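Local coordinates for periplasmic beta-glucosidase (PDB 6R5T), which probably hydrolyses terminal, non-reducing beta-D-glucosyl residues, releasing beta-D-glucose, as a periplasmic glycoside hydrolase of family 3, at residues Gly269-Ala281 with Leu291-Ile305. The protein carries 1 engineered substitution. Numbering follows the deposited sequence.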
ATOM      1  N   GLY A 269     -12.318 -21.995  15.630  1.00 18.05           N
ATOM      2  CA  GLY A 269     -11.818 -23.300  15.180  1.00 20.02           C
ATOM      3  C   GLY A 269     -12.938 -24.174  14.666  1.00 20.23           C
ATOM      4  O   GLY A 269     -12.651 -25.250  14.108  1.00 22.47           O
ATOM      5  N   ASN A 270     -14.180 -23.706  14.793  1.00 18.25           N
ATOM      6  CA  ASN A 270     -15.337 -24.517  14.357  1.00 19.97           C
ATOM      7  C   ASN A 270     -16.519 -23.604  14.074  1.00 18.92           C
ATOM      8  O   ASN A 270     -16.498 -22.420  14.461  1.00 17.83           O
ATOM      9  CB  ASN A 270     -15.661 -25.604  15.392  1.00 20.29           C
ATOM     10  CG  ASN A 270     -15.908 -25.012  16.740  1.00 20.66           C
ATOM     11  OD1 ASN A 270     -16.839 -24.247  16.928  1.00 19.67           O
ATOM     12  ND2 ASN A 270     -14.979 -25.256  17.660  1.00 30.49           N
ATOM     13  N   GLU A 271     -17.556 -24.151  13.466  1.00 18.38           N
ATOM     14  CA  GLU A 271     -18.742 -23.363  13.052  1.00 19.31           C
ATOM     15  C   GLU A 271     -19.528 -22.861  14.275  1.00 16.71           C
ATOM     16  O   GLU A 271     -20.187 -21.847  14.209  1.00 17.21           O
ATOM     17  CB  GLU A 271     -19.641 -24.238  12.193  1.00 19.10           C
ATOM     18  CG  GLU A 271     -19.075 -24.529  10.841  1.00 21.54           C
ATOM     19  CD  GLU A 271     -20.065 -25.303   9.994  1.00 26.43           C
ATOM     20  OE1 GLU A 271     -21.232 -25.592  10.466  1.00 29.56           O
ATOM     21  OE2 GLU A 271     -19.707 -25.564   8.879  1.00 28.44           O
ATOM     22  N   ARG A 272     -19.574 -23.627  15.361  1.00 17.33           N
ATOM     23  CA  ARG A 272     -20.293 -23.244  16.589  1.00 18.46           C
ATOM     24  C   ARG A 272     -19.710 -21.944  17.145  1.00 17.40           C
ATOM     25  O   ARG A 272     -20.440 -21.026  17.472  1.00 17.27           O
ATOM     26  CB  ARG A 272     -20.137 -24.395  17.580  1.00 22.10           C
ATOM     27  CG  ARG A 272     -20.830 -24.199  18.903  1.00 27.67           C
ATOM     28  CD  ARG A 272     -20.697 -25.489  19.718  1.00 27.23           C
ATOM     29  NE  ARG A 272     -21.446 -25.281  20.934  1.00 29.84           N
ATOM     30  CZ  ARG A 272     -22.244 -26.186  21.525  1.00 32.35           C
ATOM     31  NH1 ARG A 272     -22.388 -27.417  21.034  1.00 30.04           N
ATOM     32  NH2 ARG A 272     -22.877 -25.829  22.632  1.00 33.29           N
ATOM     33  N   ASP A 273     -18.388 -21.911  17.274  1.00 17.92           N
ATOM     34  CA  ASP A 273     -17.697 -20.708  17.822  1.00 19.32           C
ATOM     35  C   ASP A 273     -17.841 -19.564  16.817  1.00 18.12           C
ATOM     36  O   ASP A 273     -18.043 -18.444  17.250  1.00 16.38           O
ATOM     37  CB  ASP A 273     -16.243 -21.032  18.147  1.00 22.55           C
ATOM     38  CG  ASP A 273     -16.101 -21.981  19.326  1.00 26.77           C
ATOM     39  OD1 ASP A 273     -17.093 -22.129  20.103  1.00 29.48           O
ATOM     40  OD2 ASP A 273     -15.018 -22.602  19.451  1.00 25.96           O
ATOM     41  N   ALA A 274     -17.808 -19.829  15.514  1.00 15.53           N
ATOM     42  CA  ALA A 274     -18.005 -18.737  14.535  1.00 15.26           C
ATOM     43  C   ALA A 274     -19.387 -18.101  14.695  1.00 15.94           C
ATOM     44  O   ALA A 274     -19.551 -16.841  14.700  1.00 14.76           O
ATOM     45  CB  ALA A 274     -17.776 -19.255  13.150  1.00 15.19           C
ATOM     46  N   THR A 275     -20.418 -18.947  14.877  1.00 15.23           N
ATOM     47  CA  THR A 275     -21.795 -18.457  15.012  1.00 14.64           C
ATOM     48  C   THR A 275     -21.911 -17.561  16.259  1.00 14.31           C
ATOM     49  O   THR A 275     -22.534 -16.478  16.214  1.00 15.41           O
ATOM     50  CB  THR A 275     -22.737 -19.668  15.116  1.00 14.13           C
ATOM     51  OG1 THR A 275     -22.622 -20.447  13.924  1.00 16.19           O
ATOM     52  CG2 THR A 275     -24.155 -19.211  15.314  1.00 14.13           C
ATOM     53  N   ARG A 276     -21.300 -18.010  17.374  1.00 14.74           N
ATOM     54  CA  ARG A 276     -21.337 -17.243  18.641  1.00 16.87           C
ATOM     55  C   ARG A 276     -20.711 -15.847  18.417  1.00 15.79           C
ATOM     56  O   ARG A 276     -21.314 -14.832  18.783  1.00 15.57           O
ATOM     57  CB  ARG A 276     -20.610 -17.999  19.751  1.00 18.87           C
ATOM     58  CG  ARG A 276     -20.656 -17.200  21.038  1.00 22.71           C
ATOM     59  CD  ARG A 276     -19.841 -17.702  22.213  1.00 30.93           C
ATOM     60  NE  ARG A 276     -18.652 -18.420  21.788  1.00 41.00           N
ATOM     61  CZ  ARG A 276     -17.457 -17.879  21.582  1.00 45.06           C
ATOM     62  NH1 ARG A 276     -17.251 -16.581  21.752  1.00 48.50           N
ATOM     63  NH2 ARG A 276     -16.469 -18.660  21.185  1.00 50.84           N
ATOM     64  N   LEU A 277     -19.558 -15.832  17.762  1.00 15.43           N
ATOM     65  CA  LEU A 277     -18.836 -14.548  17.539  1.00 15.42           C
ATOM     66  C   LEU A 277     -19.707 -13.611  16.703  1.00 14.25           C
ATOM     67  O   LEU A 277     -19.806 -12.443  17.047  1.00 15.05           O
ATOM     68  CB  LEU A 277     -17.504 -14.807  16.857  1.00 16.28           C
ATOM     69  CG  LEU A 277     -16.459 -15.505  17.704  1.00 19.35           C
ATOM     70  CD1 LEU A 277     -15.233 -15.853  16.879  1.00 21.74           C
ATOM     71  CD2 LEU A 277     -16.081 -14.655  18.900  1.00 22.18           C
ATOM     72  N   ALA A 278     -20.307 -14.097  15.626  1.00 13.68           N
ATOM     73  CA  ALA A 278     -21.079 -13.227  14.709  1.00 13.73           C
ATOM     74  C   ALA A 278     -22.322 -12.663  15.407  1.00 13.42           C
ATOM     75  O   ALA A 278     -22.568 -11.474  15.354  1.00 15.52           O
ATOM     76  CB  ALA A 278     -21.441 -13.997  13.482  1.00 14.23           C
ATOM     77  N   ILE A 279     -23.111 -13.494  16.081  1.00 14.77           N
ATOM     78  CA  ILE A 279     -24.384 -12.975  16.642  1.00 15.85           C
ATOM     79  C   ILE A 279     -24.067 -12.021  17.795  1.00 15.24           C
ATOM     80  O   ILE A 279     -24.726 -10.979  17.898  1.00 17.21           O
ATOM     81  CB  ILE A 279     -25.380 -14.100  17.020  1.00 17.11           C
ATOM     82  CG1 ILE A 279     -26.771 -13.439  17.118  1.00 20.55           C
ATOM     83  CG2 ILE A 279     -24.916 -14.855  18.250  1.00 16.92           C
ATOM     84  CD1 ILE A 279     -27.960 -14.333  17.088  1.00 22.54           C
ATOM     85  N   GLN A 280     -23.051 -12.311  18.602  1.00 14.29           N
ATOM     86  CA  GLN A 280     -22.733 -11.436  19.758  1.00 16.70           C
ATOM     87  C   GLN A 280     -22.061 -10.144  19.278  1.00 16.75           C
ATOM     88  O   GLN A 280     -22.230  -9.089  19.948  1.00 18.39           O
ATOM     89  CB  GLN A 280     -21.941 -12.206  20.802  1.00 19.64           C
ATOM     90  CG  GLN A 280     -22.790 -13.328  21.401  1.00 22.77           C
ATOM     91  CD  GLN A 280     -22.391 -13.658  22.819  1.00 25.73           C
ATOM     92  OE1 GLN A 280     -23.250 -13.619  23.733  1.00 29.80           O
ATOM     93  NE2 GLN A 280     -21.122 -14.004  22.990  1.00 21.57           N
ATOM     94  N   ALA A 281     -21.389 -10.167  18.137  1.00 15.29           N
ATOM     95  CA  ALA A 281     -20.800  -8.945  17.582  1.00 16.01           C
ATOM     96  C   ALA A 281     -21.856  -7.973  17.093  1.00 15.65           C
ATOM     97  O   ALA A 281     -21.649  -6.759  17.201  1.00 17.20           O
ATOM     98  CB  ALA A 281     -19.811  -9.290  16.502  1.00 16.06           C
ATOM     99  N   LEU A 291     -25.278 -21.296   9.269  1.00 17.22           N
ATOM    100  CA  LEU A 291     -24.670 -21.570  10.582  1.00 16.14           C
ATOM    101  C   LEU A 291     -25.631 -21.153  11.692  1.00 16.57           C
ATOM    102  O   LEU A 291     -25.671 -21.848  12.707  1.00 15.37           O
ATOM    103  CB  LEU A 291     -23.326 -20.852  10.719  1.00 17.46           C
ATOM    104  CG  LEU A 291     -22.124 -21.731  10.410  1.00 19.19           C
ATOM    105  CD1 LEU A 291     -22.188 -22.265   9.007  1.00 21.85           C
ATOM    106  CD2 LEU A 291     -20.816 -20.980  10.613  1.00 19.81           C
ATOM    107  N   TYR A 292     -26.382 -20.068  11.529  1.00 16.74           N
ATOM    108  CA  TYR A 292     -27.264 -19.600  12.617  1.00 15.59           C
ATOM    109  C   TYR A 292     -28.327 -20.681  12.914  1.00 17.62           C
ATOM    110  O   TYR A 292     -28.552 -21.004  14.087  1.00 15.75           O
ATOM    111  CB  TYR A 292     -27.941 -18.274  12.302  1.00 16.42           C
ATOM    112  CG  TYR A 292     -27.125 -17.032  12.579  1.00 15.73           C
ATOM    113  CD1 TYR A 292     -25.738 -17.071  12.623  1.00 16.50           C
ATOM    114  CD2 TYR A 292     -27.744 -15.813  12.722  1.00 15.18           C
ATOM    115  CE1 TYR A 292     -25.009 -15.924  12.897  1.00 18.47           C
ATOM    116  CE2 TYR A 292     -27.028 -14.653  12.987  1.00 15.58           C
ATOM    117  CZ  TYR A 292     -25.660 -14.721  13.102  1.00 15.36           C
ATOM    118  OH  TYR A 292     -24.928 -13.602  13.349  1.00 17.26           O
ATOM    119  N   SER A 293     -28.987 -21.186  11.883  1.00 17.63           N
ATOM    120  CA  SER A 293     -30.025 -22.219  12.079  1.00 19.57           C
ATOM    121  C   SER A 293     -29.409 -23.489  12.654  1.00 20.39           C
ATOM    122  O   SER A 293     -30.085 -24.185  13.419  1.00 21.24           O
ATOM    123  CB  SER A 293     -30.715 -22.493  10.795  1.00 20.98           C
ATOM    124  OG  SER A 293     -31.510 -21.372  10.412  1.00 23.89           O
ATOM    125  N   THR A 294     -28.170 -23.811  12.304  1.00 19.58           N
ATOM    126  CA  THR A 294     -27.512 -25.067  12.749  1.00 19.53           C
ATOM    127  C   THR A 294     -27.092 -24.945  14.214  1.00 20.16           C
ATOM    128  O   THR A 294     -27.173 -25.927  14.954  1.00 20.55           O
ATOM    129  CB  THR A 294     -26.313 -25.394  11.849  1.00 21.41           C
ATOM    130  OG1 THR A 294     -26.757 -25.462  10.489  1.00 19.37           O
ATOM    131  CG2 THR A 294     -25.584 -26.655  12.277  1.00 20.84           C
ATOM    132  N   TRP A 295     -26.608 -23.778  14.659  1.00 17.49           N
ATOM    133  CA  TRP A 295     -25.872 -23.694  15.933  1.00 17.32           C
ATOM    134  C   TRP A 295     -26.536 -22.813  16.979  1.00 16.12           C
ATOM    135  O   TRP A 295     -26.181 -22.970  18.142  1.00 17.07           O
ATOM    136  CB  TRP A 295     -24.421 -23.217  15.705  1.00 16.31           C
ATOM    137  CG  TRP A 295     -23.678 -24.231  14.929  1.00 16.93           C
ATOM    138  CD1 TRP A 295     -23.327 -24.149  13.627  1.00 18.38           C
ATOM    139  CD2 TRP A 295     -23.225 -25.520  15.386  1.00 19.34           C
ATOM    140  NE1 TRP A 295     -22.629 -25.257  13.258  1.00 18.89           N
ATOM    141  CE2 TRP A 295     -22.565 -26.125  14.298  1.00 19.66           C
ATOM    142  CE3 TRP A 295     -23.274 -26.206  16.602  1.00 20.57           C
ATOM    143  CZ2 TRP A 295     -21.989 -27.400  14.371  1.00 21.24           C
ATOM    144  CZ3 TRP A 295     -22.688 -27.467  16.671  1.00 21.22           C
ATOM    145  CH2 TRP A 295     -22.067 -28.046  15.572  1.00 22.70           C
ATOM    146  N   LEU A 296     -27.412 -21.876  16.662  1.00 15.80           N
ATOM    147  CA  LEU A 296     -27.916 -20.969  17.725  1.00 15.33           C
ATOM    148  C   LEU A 296     -28.656 -21.743  18.824  1.00 16.48           C
ATOM    149  O   LEU A 296     -28.502 -21.358  19.973  1.00 17.89           O
ATOM    150  CB  LEU A 296     -28.800 -19.853  17.150  1.00 16.23           C
ATOM    151  CG  LEU A 296     -28.028 -18.744  16.394  1.00 16.67           C
ATOM    152  CD1 LEU A 296     -28.982 -17.789  15.740  1.00 17.12           C
ATOM    153  CD2 LEU A 296     -27.054 -17.994  17.281  1.00 18.63           C
ATOM    154  N   PRO A 297     -29.471 -22.767  18.506  1.00 18.13           N
ATOM    155  CA  PRO A 297     -30.166 -23.485  19.595  1.00 19.80           C
ATOM    156  C   PRO A 297     -29.190 -24.134  20.583  1.00 18.92           C
ATOM    157  O   PRO A 297     -29.391 -23.962  21.838  1.00 20.27           O
ATOM    158  CB  PRO A 297     -31.044 -24.507  18.842  1.00 21.26           C
ATOM    159  CG  PRO A 297     -31.239 -23.875  17.460  1.00 21.86           C
ATOM    160  CD  PRO A 297     -29.892 -23.215  17.182  1.00 19.49           C
ATOM    161  N   LYS A 298     -28.145 -24.776  20.054  1.00 17.48           N
ATOM    162  CA  LYS A 298     -27.103 -25.430  20.896  1.00 19.03           C
ATOM    163  C   LYS A 298     -26.389 -24.376  21.722  1.00 18.96           C
ATOM    164  O   LYS A 298     -26.138 -24.590  22.933  1.00 20.30           O
ATOM    165  CB  LYS A 298     -26.171 -26.287  20.047  1.00 21.16           C
ATOM    166  CG  LYS A 298     -26.770 -27.651  19.705  1.00 24.98           C
ATOM    167  CD  LYS A 298     -25.865 -28.489  18.828  1.00 28.13           C
ATOM    168  CE  LYS A 298     -26.455 -29.827  18.429  1.00 33.63           C
ATOM    169  NZ  LYS A 298     -25.527 -30.559  17.541  1.00 38.80           N
ATOM    170  N   LEU A 299     -25.998 -23.262  21.085  1.00 17.61           N
ATOM    171  CA  LEU A 299     -25.297 -22.206  21.827  1.00 17.46           C
ATOM    172  C   LEU A 299     -26.135 -21.694  22.986  1.00 19.03           C
ATOM    173  O   LEU A 299     -25.601 -21.429  24.094  1.00 21.04           O
ATOM    174  CB  LEU A 299     -24.940 -21.078  20.866  1.00 16.46           C
ATOM    175  CG  LEU A 299     -23.802 -21.390  19.898  1.00 19.85           C
ATOM    176  CD1 LEU A 299     -23.748 -20.359  18.788  1.00 19.24           C
ATOM    177  CD2 LEU A 299     -22.474 -21.438  20.633  1.00 20.07           C
ATOM    178  N   LEU A 300     -27.401 -21.473  22.728  1.00 19.10           N
ATOM    179  CA  LEU A 300     -28.269 -20.879  23.764  1.00 19.11           C
ATOM    180  C   LEU A 300     -28.416 -21.875  24.935  1.00 21.91           C
ATOM    181  O   LEU A 300     -28.252 -21.454  26.108  1.00 21.97           O
ATOM    182  CB  LEU A 300     -29.628 -20.556  23.166  1.00 20.48           C
ATOM    183  CG  LEU A 300     -30.602 -19.932  24.181  1.00 21.26           C
ATOM    184  CD1 LEU A 300     -30.114 -18.602  24.764  1.00 24.91           C
ATOM    185  CD2 LEU A 300     -31.964 -19.719  23.559  1.00 22.99           C
ATOM    186  N   ALA A 301     -28.642 -23.142  24.610  1.00 21.02           N
ATOM    187  CA  ALA A 301     -28.854 -24.220  25.620  1.00 24.50           C
ATOM    188  C   ALA A 301     -27.610 -24.374  26.504  1.00 27.10           C
ATOM    189  O   ALA A 301     -27.755 -24.657  27.709  1.00 26.17           O
ATOM    190  CB  ALA A 301     -29.215 -25.492  24.898  1.00 23.28           C
ATOM    191  N   ALA A 302     -26.418 -24.164  25.947  1.00 22.45           N
ATOM    192  CA  ALA A 302     -25.132 -24.251  26.680  1.00 26.13           C
ATOM    193  C   ALA A 302     -24.820 -22.956  27.447  1.00 23.67           C
ATOM    194  O   ALA A 302     -23.789 -22.910  28.118  1.00 25.69           O
ATOM    195  CB  ALA A 302     -24.029 -24.616  25.721  1.00 26.38           C
ATOM    196  N   GLY A 303     -25.638 -21.903  27.329  1.00 23.01           N
ATOM    197  CA  GLY A 303     -25.372 -20.606  27.978  1.00 25.40           C
ATOM    198  C   GLY A 303     -24.234 -19.862  27.290  1.00 25.68           C
ATOM    199  O   GLY A 303     -23.675 -18.954  27.927  1.00 27.16           O
ATOM    200  N   GLU A 304     -23.914 -20.181  26.038  1.00 21.93           N
ATOM    201  CA  GLU A 304     -22.767 -19.522  25.319  1.00 22.02           C
ATOM    202  C   GLU A 304     -23.246 -18.215  24.652  1.00 23.63           C
ATOM    203  O   GLU A 304     -22.407 -17.345  24.337  1.00 25.63           O
ATOM    204  CB  GLU A 304     -22.147 -20.448  24.287  1.00 26.14           C
ATOM    205  CG  GLU A 304     -21.541 -21.693  24.893  1.00 30.14           C
ATOM    206  CD  GLU A 304     -20.991 -22.629  23.834  1.00 33.94           C
ATOM    207  OE1 GLU A 304     -21.745 -23.469  23.300  1.00 37.03           O
ATOM    208  OE2 GLU A 304     -19.814 -22.458  23.490  1.00 46.47           O
ATOM    209  N   ILE A 305     -24.539 -18.067  24.428  1.00 20.93           N
ATOM    210  CA  ILE A 305     -25.186 -16.791  24.001  1.00 22.56           C
ATOM    211  C   ILE A 305     -26.383 -16.566  24.913  1.00 20.47           C
ATOM    212  O   ILE A 305     -26.756 -17.514  25.665  1.00 22.93           O
ATOM    213  CB  ILE A 305     -25.592 -16.798  22.507  1.00 21.45           C
ATOM    214  CG1 ILE A 305     -26.644 -17.862  22.226  1.00 20.67           C
ATOM    215  CG2 ILE A 305     -24.391 -17.001  21.579  1.00 20.49           C
ATOM    216  CD1 ILE A 305     -27.258 -17.857  20.857  1.00 23.13           C
TER
HETATM  217  O   HOH W   1     -18.918 -20.949  21.418  1.00 39.40           O
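Arg272 forms a side-on salt bridge with Glu304: NE and NH2 both donate to the single oxygen OE1, with NH2 at 2.7 Å from OE1 and the acceptor close to the guanidinium plane. With CG anti to the backbone N (chi1 -179°) and an extended chain, the arginine reaches across helix 291-301, where CB of Lys298 lies over one guanidinium face. The other carboxylate oxygen, Glu304 OE2, joins Asp273 OD1 and Arg276 NE through one water, which donates to both acids and accepts from Arg276 NE, probably easing the closeness of the two carboxylates. A separate direct bond is nearly straight: Trp295 NE1 donates to the anti lone pair of Glu271 OE1 (3.1 Å, 175°).

The same indole serves as a flat platform, since Arg272 CB makes a CH-pi contact over its six-membered ring, 4.0 Å from the centroid. Deeper in, small Thr275 fits as a knob among Leu291, Tyr292, Leu296 and Leu299. Its OG1 is satisfied within its own helix by Glu271 O at 2.8 Å, while CG2 packs against Leu296, Leu299 and the Tyr292 ring. Ile279 continues this apolar seam against Leu296 and Ile305, beside helix 307-323.

Helices 271-281 and 291-301, crossing at -86°, precede and follow strand 286-287, the eighth of the parallel TIM-barrel-like domain of family 3 glycosidases.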